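PDB 3LUL: 4-amino-4-deoxychorismate lyase from Legionella pneumophila, which belongs to the class IV aminotransferase family of fold-type IV pyridoxal-phosphate enzymes and carries its cofactor covalently bound. Local coordinates for residues D162-E174 with Q218-A230. Residues are numbered along the deposited sequence; the frame is centred on the assembly and turned at random.
Sequences DALFFNTENHVTE and QEISLTKKRIEDA
Ile227 and Leu164 meet tip to tip, with Leu164 CD2 3.9 Å from Ile227 CD1. Val172 faces the helix segment too, but the detail of its fit against Ile227 is doubtful. Ile227 CG1 lies anti to its carbonyl carbon (chi1 -55°), and the extended branch carries CD1 out from helix 224-228 toward the hairpin of strands 162-167 and 172-175. The ring of Phe166 lies against Lys224 and Ile227. It crosses the Lys224 side chain at about a right angle, its CE2 3.9 Å from Lys224 CB. The chain of Lys224 then runs on, extended, to a salt bridge with Asp249.

A single direct backbone hydrogen bond joins the segments. Val172 N donates to Leu222 O at 2.9 Å. The same oxygen receives a CA-H...O contact from His171 CA. A water beside this bond links Val172 O to Leu222 N.

The His171 imidazole is tightly held, though partly exposed. Ser221 CB sits over one face, 3.6 Å from the ring centroid, as a CH-pi contact, and Glu169 O covers the opposite face. Thr223 CG2 lies at the ring edge, in plane. Ser221 OG turns to Asp195 instead. Asn167 OD1 makes an Asx turn with Glu169 N and also accepts from His171 N, the two donors coming from opposite faces of its plane. Thr223 OG1 accepts a weak capping bond from Arg226 N.

The loose side is at exposed Asn170. Its O lies 3.9 Å from Thr223 CA and reaches Lys224 N through a second water. Dispersion contacts thus join Leu164 and Phe166 to the helix, while one direct bond and two bridging waters pair the backbone polar groups.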
ATOM      1  N   ASP B 162      18.164  -7.342  -2.561  1.00 15.51           N
ATOM      2  CA  ASP B 162      16.823  -7.355  -1.955  1.00 12.22           C
ATOM      3  C   ASP B 162      16.992  -6.799  -0.555  1.00 12.31           C
ATOM      4  O   ASP B 162      18.134  -6.601  -0.090  1.00 11.26           O
ATOM      5  CB  ASP B 162      16.264  -8.779  -1.990  1.00 12.15           C
ATOM      6  CG  ASP B 162      14.729  -8.871  -1.779  1.00 19.33           C
ATOM      7  OD1 ASP B 162      14.049  -7.835  -1.544  1.00 20.27           O
ATOM      8  OD2 ASP B 162      14.239 -10.031  -1.822  1.00 22.54           O
ATOM      9  N   ALA B 163      15.863  -6.495   0.085  1.00  8.58           N
ATOM     10  CA  ALA B 163      15.799  -5.853   1.385  1.00  7.65           C
ATOM     11  C   ALA B 163      15.083  -6.763   2.361  1.00  6.59           C
ATOM     12  O   ALA B 163      14.136  -7.463   1.977  1.00 12.56           O
ATOM     13  CB  ALA B 163      15.026  -4.547   1.272  1.00  7.02           C
ATOM     14  N   LEU B 164      15.537  -6.735   3.608  1.00  8.68           N
ATOM     15  CA  LEU B 164      15.012  -7.490   4.723  1.00  8.29           C
ATOM     16  C   LEU B 164      14.389  -6.548   5.763  1.00  7.44           C
ATOM     17  O   LEU B 164      15.023  -5.572   6.223  1.00  8.34           O
ATOM     18  CB  LEU B 164      16.125  -8.302   5.367  1.00  7.71           C
ATOM     19  CG  LEU B 164      15.729  -9.274   6.457  1.00 10.49           C
ATOM     20  CD1 LEU B 164      14.855 -10.438   5.920  1.00  7.10           C
ATOM     21  CD2 LEU B 164      17.041  -9.837   7.095  1.00 11.23           C
ATOM     22  N   PHE B 165      13.140  -6.825   6.106  1.00  7.76           N
ATOM     23  CA  PHE B 165      12.390  -6.059   7.099  1.00  8.31           C
ATOM     24  C   PHE B 165      12.373  -6.706   8.491  1.00  9.93           C
ATOM     25  O   PHE B 165      12.364  -7.943   8.645  1.00 11.10           O
ATOM     26  CB  PHE B 165      10.947  -5.858   6.654  1.00  9.04           C
ATOM     27  CG  PHE B 165      10.823  -5.225   5.308  1.00  7.36           C
ATOM     28  CD1 PHE B 165      10.817  -3.840   5.167  1.00  7.41           C
ATOM     29  CD2 PHE B 165      10.718  -5.997   4.178  1.00  9.07           C
ATOM     30  CE1 PHE B 165      10.681  -3.224   3.920  1.00 11.09           C
ATOM     31  CE2 PHE B 165      10.590  -5.394   2.903  1.00 13.11           C
ATOM     32  CZ  PHE B 165      10.588  -3.996   2.779  1.00 10.84           C
ATOM     33  N   PHE B 166      12.328  -5.817   9.471  1.00 10.56           N
ATOM     34  CA  PHE B 166      12.189  -6.109  10.872  1.00 10.78           C
ATOM     35  C   PHE B 166      10.912  -5.465  11.463  1.00 11.01           C
ATOM     36  O   PHE B 166      10.396  -4.441  10.945  1.00 10.91           O
ATOM     37  CB  PHE B 166      13.417  -5.619  11.602  1.00 10.73           C
ATOM     38  CG  PHE B 166      14.686  -6.385  11.245  1.00  8.87           C
ATOM     39  CD1 PHE B 166      15.346  -6.147  10.044  1.00 10.18           C
ATOM     40  CD2 PHE B 166      15.202  -7.346  12.109  1.00 11.02           C
ATOM     41  CE1 PHE B 166      16.511  -6.898   9.695  1.00 14.28           C
ATOM     42  CE2 PHE B 166      16.359  -8.069  11.763  1.00 12.97           C
ATOM     43  CZ  PHE B 166      16.999  -7.832  10.571  1.00 12.23           C
ATOM     44  N   ASN B 167      10.380  -6.096  12.507  1.00  8.01           N
ATOM     45  CA  ASN B 167       9.228  -5.549  13.209  1.00  7.68           C
ATOM     46  C   ASN B 167       9.694  -4.620  14.339  1.00 10.18           C
ATOM     47  O   ASN B 167      10.908  -4.467  14.570  1.00 11.12           O
ATOM     48  CB  ASN B 167       8.199  -6.622  13.664  1.00  9.36           C
ATOM     49  CG  ASN B 167       8.708  -7.558  14.740  1.00 10.97           C
ATOM     50  OD1 ASN B 167       9.608  -7.225  15.503  1.00 11.28           O
ATOM     51  ND2 ASN B 167       8.076  -8.736  14.834  1.00 10.92           N
ATOM     52  N   THR B 168       8.735  -3.974  15.004  1.00 10.68           N
ATOM     53  CA  THR B 168       9.032  -3.016  16.070  1.00  9.18           C
ATOM     54  C   THR B 168       9.521  -3.663  17.375  1.00 13.36           C
ATOM     55  O   THR B 168       9.924  -2.960  18.307  1.00 12.80           O
ATOM     56  CB  THR B 168       7.815  -2.060  16.326  1.00 11.30           C
ATOM     57  OG1 THR B 168       6.678  -2.848  16.681  1.00 11.38           O
ATOM     58  CG2 THR B 168       7.495  -1.213  15.071  1.00  8.21           C
ATOM     59  N   GLU B 169       9.568  -5.001  17.417  1.00 12.72           N
ATOM     60  CA  GLU B 169      10.225  -5.732  18.503  1.00 15.06           C
ATOM     61  C   GLU B 169      11.639  -6.160  18.084  1.00 15.18           C
ATOM     62  O   GLU B 169      12.252  -6.954  18.767  1.00 14.56           O
ATOM     63  CB  GLU B 169       9.374  -6.953  18.908  1.00 13.75           C
ATOM     64  CG  GLU B 169       7.991  -6.548  19.471  1.00 21.49           C
ATOM     65  CD  GLU B 169       7.011  -7.715  19.600  1.00 31.93           C
ATOM     66  OE1 GLU B 169       7.310  -8.832  19.127  1.00 39.87           O
ATOM     67  OE2 GLU B 169       5.915  -7.520  20.167  1.00 33.63           O
ATOM     68  N   ASN B 170      12.136  -5.599  16.972  1.00 13.48           N
ATOM     69  CA  ASN B 170      13.446  -5.916  16.386  1.00 14.48           C
ATOM     70  C   ASN B 170      13.620  -7.374  16.015  1.00 12.59           C
ATOM     71  O   ASN B 170      14.729  -7.906  16.055  1.00 14.78           O
ATOM     72  CB  ASN B 170      14.572  -5.437  17.278  1.00 15.09           C
ATOM     73  CG  ASN B 170      14.473  -3.967  17.557  1.00 19.37           C
ATOM     74  OD1 ASN B 170      14.265  -3.569  18.693  1.00 26.47           O
ATOM     75  ND2 ASN B 170      14.610  -3.154  16.517  1.00 17.04           N
ATOM     76  N   HIS B 171      12.531  -8.003  15.592  1.00 10.61           N
ATOM     77  CA  HIS B 171      12.595  -9.377  15.093  1.00 10.73           C
ATOM     78  C   HIS B 171      12.431  -9.355  13.571  1.00 11.77           C
ATOM     79  O   HIS B 171      11.656  -8.562  13.024  1.00 12.53           O
ATOM     80  CB  HIS B 171      11.546 -10.253  15.751  1.00  8.41           C
ATOM     81  CG  HIS B 171      11.745 -10.427  17.225  1.00 13.66           C
ATOM     82  ND1 HIS B 171      10.698 -10.395  18.121  1.00 12.66           N
ATOM     83  CD2 HIS B 171      12.865 -10.619  17.961  1.00 16.91           C
ATOM     84  CE1 HIS B 171      11.162 -10.560  19.345  1.00 13.86           C
ATOM     85  NE2 HIS B 171      12.474 -10.697  19.279  1.00 18.93           N
ATOM     86  N   VAL B 172      13.208 -10.204  12.902  1.00 10.31           N
ATOM     87  CA  VAL B 172      13.164 -10.408  11.448  0.50 11.43           C
ATOM     88  C   VAL B 172      11.769 -10.837  10.994  1.00  9.13           C
ATOM     89  O   VAL B 172      11.141 -11.658  11.659  1.00 11.93           O
ATOM     90  CB  VAL B 172      14.128 -11.560  11.024  0.50 14.13           C
ATOM     91  CG1 VAL B 172      14.198 -11.674   9.490  0.50 19.54           C
ATOM     92  CG2 VAL B 172      15.514 -11.376  11.621  0.50 12.25           C
ATOM     93  N   THR B 173      11.290 -10.318   9.880  1.00  7.99           N
ATOM     94  CA  THR B 173      10.038 -10.790   9.280  1.00 10.55           C
ATOM     95  C   THR B 173      10.345 -11.509   7.946  1.00 10.95           C
ATOM     96  O   THR B 173      10.444 -12.729   7.914  1.00 12.78           O
ATOM     97  CB  THR B 173       8.971  -9.685   9.162  1.00 10.54           C
ATOM     98  OG1 THR B 173       9.409  -8.595   8.305  1.00 11.00           O
ATOM     99  CG2 THR B 173       8.672  -9.174  10.549  1.00  9.76           C
ATOM    100  N   GLU B 174      10.539 -10.745   6.882  1.00 12.39           N
ATOM    101  CA  GLU B 174      10.651 -11.295   5.527  1.00  9.87           C
ATOM    102  C   GLU B 174      11.317 -10.280   4.641  1.00  9.03           C
ATOM    103  O   GLU B 174      11.587  -9.161   5.082  1.00  9.79           O
ATOM    104  CB  GLU B 174       9.240 -11.593   5.008  1.00 11.03           C
ATOM    105  CG  GLU B 174       8.394 -10.357   4.930  1.00 14.00           C
ATOM    106  CD  GLU B 174       6.915 -10.630   4.783  1.00 26.92           C
ATOM    107  OE1 GLU B 174       6.523 -11.806   4.664  1.00 28.10           O
ATOM    108  OE2 GLU B 174       6.165  -9.641   4.724  1.00 25.74           O
ATOM    109  N   GLN B 218      12.212 -24.828  13.645  1.00 12.92           N
ATOM    110  CA  GLN B 218      11.690 -24.040  14.748  1.00 12.10           C
ATOM    111  C   GLN B 218      11.150 -22.708  14.240  1.00 13.09           C
ATOM    112  O   GLN B 218      11.893 -21.933  13.675  1.00 13.83           O
ATOM    113  CB  GLN B 218      12.791 -23.779  15.779  1.00 14.45           C
ATOM    114  CG  GLN B 218      13.491 -25.011  16.348  1.00 19.91           C
ATOM    115  CD  GLN B 218      12.526 -26.014  16.938  1.00 26.80           C
ATOM    116  OE1 GLN B 218      12.451 -27.170  16.507  1.00 37.13           O
ATOM    117  NE2 GLN B 218      11.774 -25.572  17.918  1.00 22.04           N
ATOM    118  N   GLU B 219       9.866 -22.468  14.501  1.00 11.53           N
ATOM    119  CA  GLU B 219       9.186 -21.210  14.223  1.00 11.19           C
ATOM    120  C   GLU B 219       9.241 -20.343  15.447  1.00 13.18           C
ATOM    121  O   GLU B 219       8.458 -20.569  16.399  1.00 13.65           O
ATOM    122  CB  GLU B 219       7.732 -21.467  13.835  1.00 10.67           C
ATOM    123  CG  GLU B 219       7.602 -22.279  12.553  1.00 13.73           C
ATOM    124  CD  GLU B 219       6.161 -22.618  12.218  1.00 10.77           C
ATOM    125  OE1 GLU B 219       5.385 -21.695  11.865  1.00 16.19           O
ATOM    126  OE2 GLU B 219       5.832 -23.829  12.254  1.00 16.30           O
ATOM    127  N   ILE B 220      10.200 -19.409  15.461  1.00 11.99           N
ATOM    128  CA  ILE B 220      10.484 -18.555  16.624  1.00 13.65           C
ATOM    129  C   ILE B 220      10.833 -17.113  16.200  1.00 11.91           C
ATOM    130  O   ILE B 220      11.156 -16.845  15.039  1.00 11.59           O
ATOM    131  CB  ILE B 220      11.654 -19.087  17.489  1.00 15.17           C
ATOM    132  CG1 ILE B 220      12.992 -19.076  16.718  1.00 18.09           C
ATOM    133  CG2 ILE B 220      11.345 -20.488  18.035  1.00 16.55           C
ATOM    134  CD1 ILE B 220      14.223 -19.414  17.598  1.00 20.19           C
ATOM    135  N   SER B 221      10.796 -16.207  17.162  1.00 12.69           N
ATOM    136  CA  SER B 221      11.172 -14.822  16.898  1.00 13.14           C
ATOM    137  C   SER B 221      12.684 -14.782  16.852  1.00 14.23           C
ATOM    138  O   SER B 221      13.361 -15.364  17.732  1.00 14.01           O
ATOM    139  CB  SER B 221      10.629 -13.894  17.982  1.00 11.16           C
ATOM    140  OG  SER B 221       9.212 -13.882  17.951  1.00 14.89           O
ATOM    141  N   LEU B 222      13.204 -14.132  15.808  1.00 12.20           N
ATOM    142  CA  LEU B 222      14.640 -14.132  15.507  1.00 11.40           C
ATOM    143  C   LEU B 222      15.174 -12.711  15.481  1.00 12.38           C
ATOM    144  O   LEU B 222      14.638 -11.857  14.782  1.00 10.39           O
ATOM    145  CB  LEU B 222      14.896 -14.783  14.158  1.00 13.17           C
ATOM    146  CG  LEU B 222      14.636 -16.281  14.045  1.00 11.18           C
ATOM    147  CD1 LEU B 222      14.443 -16.692  12.593  1.00 13.70           C
ATOM    148  CD2 LEU B 222      15.769 -17.062  14.714  1.00 12.14           C
ATOM    149  N   THR B 223      16.228 -12.461  16.251  1.00 12.30           N
ATOM    150  CA  THR B 223      16.896 -11.146  16.244  1.00 15.35           C
ATOM    151  C   THR B 223      17.886 -11.076  15.069  1.00 15.71           C
ATOM    152  O   THR B 223      18.196 -12.107  14.429  1.00 16.21           O
ATOM    153  CB  THR B 223      17.664 -10.944  17.549  1.00 16.67           C
ATOM    154  OG1 THR B 223      18.618 -11.995  17.654  1.00 16.99           O
ATOM    155  CG2 THR B 223      16.731 -11.011  18.751  1.00 16.64           C
ATOM    156  N   LYS B 224      18.425  -9.885  14.814  1.00 15.36           N
ATOM    157  CA  LYS B 224      19.426  -9.696  13.749  1.00 14.93           C
ATOM    158  C   LYS B 224      20.695 -10.500  14.079  1.00 15.68           C
ATOM    159  O   LYS B 224      21.331 -11.070  13.188  1.00 16.06           O
ATOM    160  CB  LYS B 224      19.770  -8.221  13.553  1.00 17.73           C
ATOM    161  CG  LYS B 224      20.654  -7.956  12.341  1.00 21.61           C
ATOM    162  CD  LYS B 224      20.861  -6.467  12.110  1.00 30.91           C
ATOM    163  CE  LYS B 224      21.689  -6.235  10.860  1.00 36.68           C
ATOM    164  NZ  LYS B 224      22.396  -4.918  10.868  1.00 45.93           N
ATOM    165  N   LYS B 225      21.011 -10.556  15.365  1.00 13.67           N
ATOM    166  CA  LYS B 225      22.150 -11.323  15.854  1.00 17.37           C
ATOM    167  C   LYS B 225      22.022 -12.816  15.534  1.00 16.57           C
ATOM    168  O   LYS B 225      23.021 -13.450  15.217  1.00 17.86           O
ATOM    169  CB  LYS B 225      22.353 -11.114  17.356  1.00 19.39           C
ATOM    170  CG  LYS B 225      23.595 -11.862  17.906  1.00 25.27           C
ATOM    171  CD  LYS B 225      23.854 -11.587  19.379  1.00 32.97           C
ATOM    172  CE  LYS B 225      24.778 -12.661  19.997  1.00 38.99           C
ATOM    173  NZ  LYS B 225      25.946 -13.018  19.137  1.00 36.38           N
ATOM    174  N   ARG B 226      20.817 -13.382  15.613  1.00 16.09           N
ATOM    175  CA  ARG B 226      20.608 -14.785  15.170  1.00 15.57           C
ATOM    176  C   ARG B 226      20.959 -15.009  13.718  1.00 14.09           C
ATOM    177  O   ARG B 226      21.537 -16.053  13.369  1.00 13.86           O
ATOM    178  CB  ARG B 226      19.173 -15.254  15.397  1.00 16.53           C
ATOM    179  CG  ARG B 226      18.763 -15.351  16.838  1.00 22.19           C
ATOM    180  CD  ARG B 226      19.598 -16.329  17.606  1.00 25.26           C
ATOM    181  NE  ARG B 226      19.643 -17.647  16.971  1.00 26.13           N
ATOM    182  CZ  ARG B 226      18.789 -18.649  17.197  1.00 31.08           C
ATOM    183  NH1 ARG B 226      17.779 -18.519  18.055  1.00 27.74           N
ATOM    184  NH2 ARG B 226      18.952 -19.807  16.552  1.00 38.43           N
ATOM    185  N   ILE B 227      20.605 -14.058  12.857  1.00 10.81           N
ATOM    186  CA  ILE B 227      20.917 -14.175  11.434  1.00 16.73           C
ATOM    187  C   ILE B 227      22.421 -14.091  11.241  1.00 17.83           C
ATOM    188  O   ILE B 227      23.025 -14.932  10.551  1.00 17.65           O
ATOM    189  CB  ILE B 227      20.235 -13.081  10.578  1.00 18.41           C
ATOM    190  CG1 ILE B 227      18.741 -13.066  10.802  1.00 23.40           C
ATOM    191  CG2 ILE B 227      20.475 -13.303   9.115  1.00 17.01           C
ATOM    192  CD1 ILE B 227      18.081 -11.768  10.267  1.00 20.88           C
ATOM    193  N   GLU B 228      23.040 -13.101  11.871  1.00 16.38           N
ATOM    194  CA  GLU B 228      24.479 -12.860  11.720  0.50 18.42           C
ATOM    195  C   GLU B 228      25.290 -14.078  12.132  1.00 17.21           C
ATOM    196  O   GLU B 228      26.310 -14.381  11.529  1.00 23.09           O
ATOM    197  CB  GLU B 228      24.882 -11.610  12.509  0.50 19.45           C
ATOM    198  CG  GLU B 228      24.258 -10.358  11.874  0.50 21.79           C
ATOM    199  CD  GLU B 228      24.373  -9.089  12.690  0.50 27.79           C
ATOM    200  OE1 GLU B 228      24.613  -9.144  13.917  0.50 29.55           O
ATOM    201  OE2 GLU B 228      24.187  -8.016  12.083  0.50 31.41           O
ATOM    202  N   ASP B 229      24.812 -14.776  13.166  1.00 15.44           N
ATOM    203  CA  ASP B 229      25.450 -15.998  13.675  1.00 14.97           C
ATOM    204  C   ASP B 229      25.051 -17.314  12.971  1.00 13.93           C
ATOM    205  O   ASP B 229      25.586 -18.362  13.319  1.00 14.80           O
ATOM    206  CB  ASP B 229      25.191 -16.148  15.185  1.00 16.10           C
ATOM    207  CG  ASP B 229      25.916 -15.084  16.028  1.00 23.62           C
ATOM    208  OD1 ASP B 229      26.757 -14.317  15.486  1.00 24.95           O
ATOM    209  OD2 ASP B 229      25.621 -15.010  17.244  1.00 23.31           O
ATOM    210  N   ALA B 230      24.149 -17.265  11.992  1.00 12.98           N
ATOM    211  CA  ALA B 230      23.689 -18.477  11.286  1.00 11.79           C
ATOM    212  C   ALA B 230      24.774 -19.159  10.458  1.00 10.79           C
ATOM    213  O   ALA B 230      25.673 -18.493   9.964  1.00 14.07           O
ATOM    214  CB  ALA B 230      22.503 -18.126  10.375  1.00 11.18           C
TER
HETATM  215  O   HOH W   1      17.368  -7.480  15.828  1.00 14.61           O
HETATM  216  O   HOH W   2      11.346 -13.222  13.835  1.00  9.03           O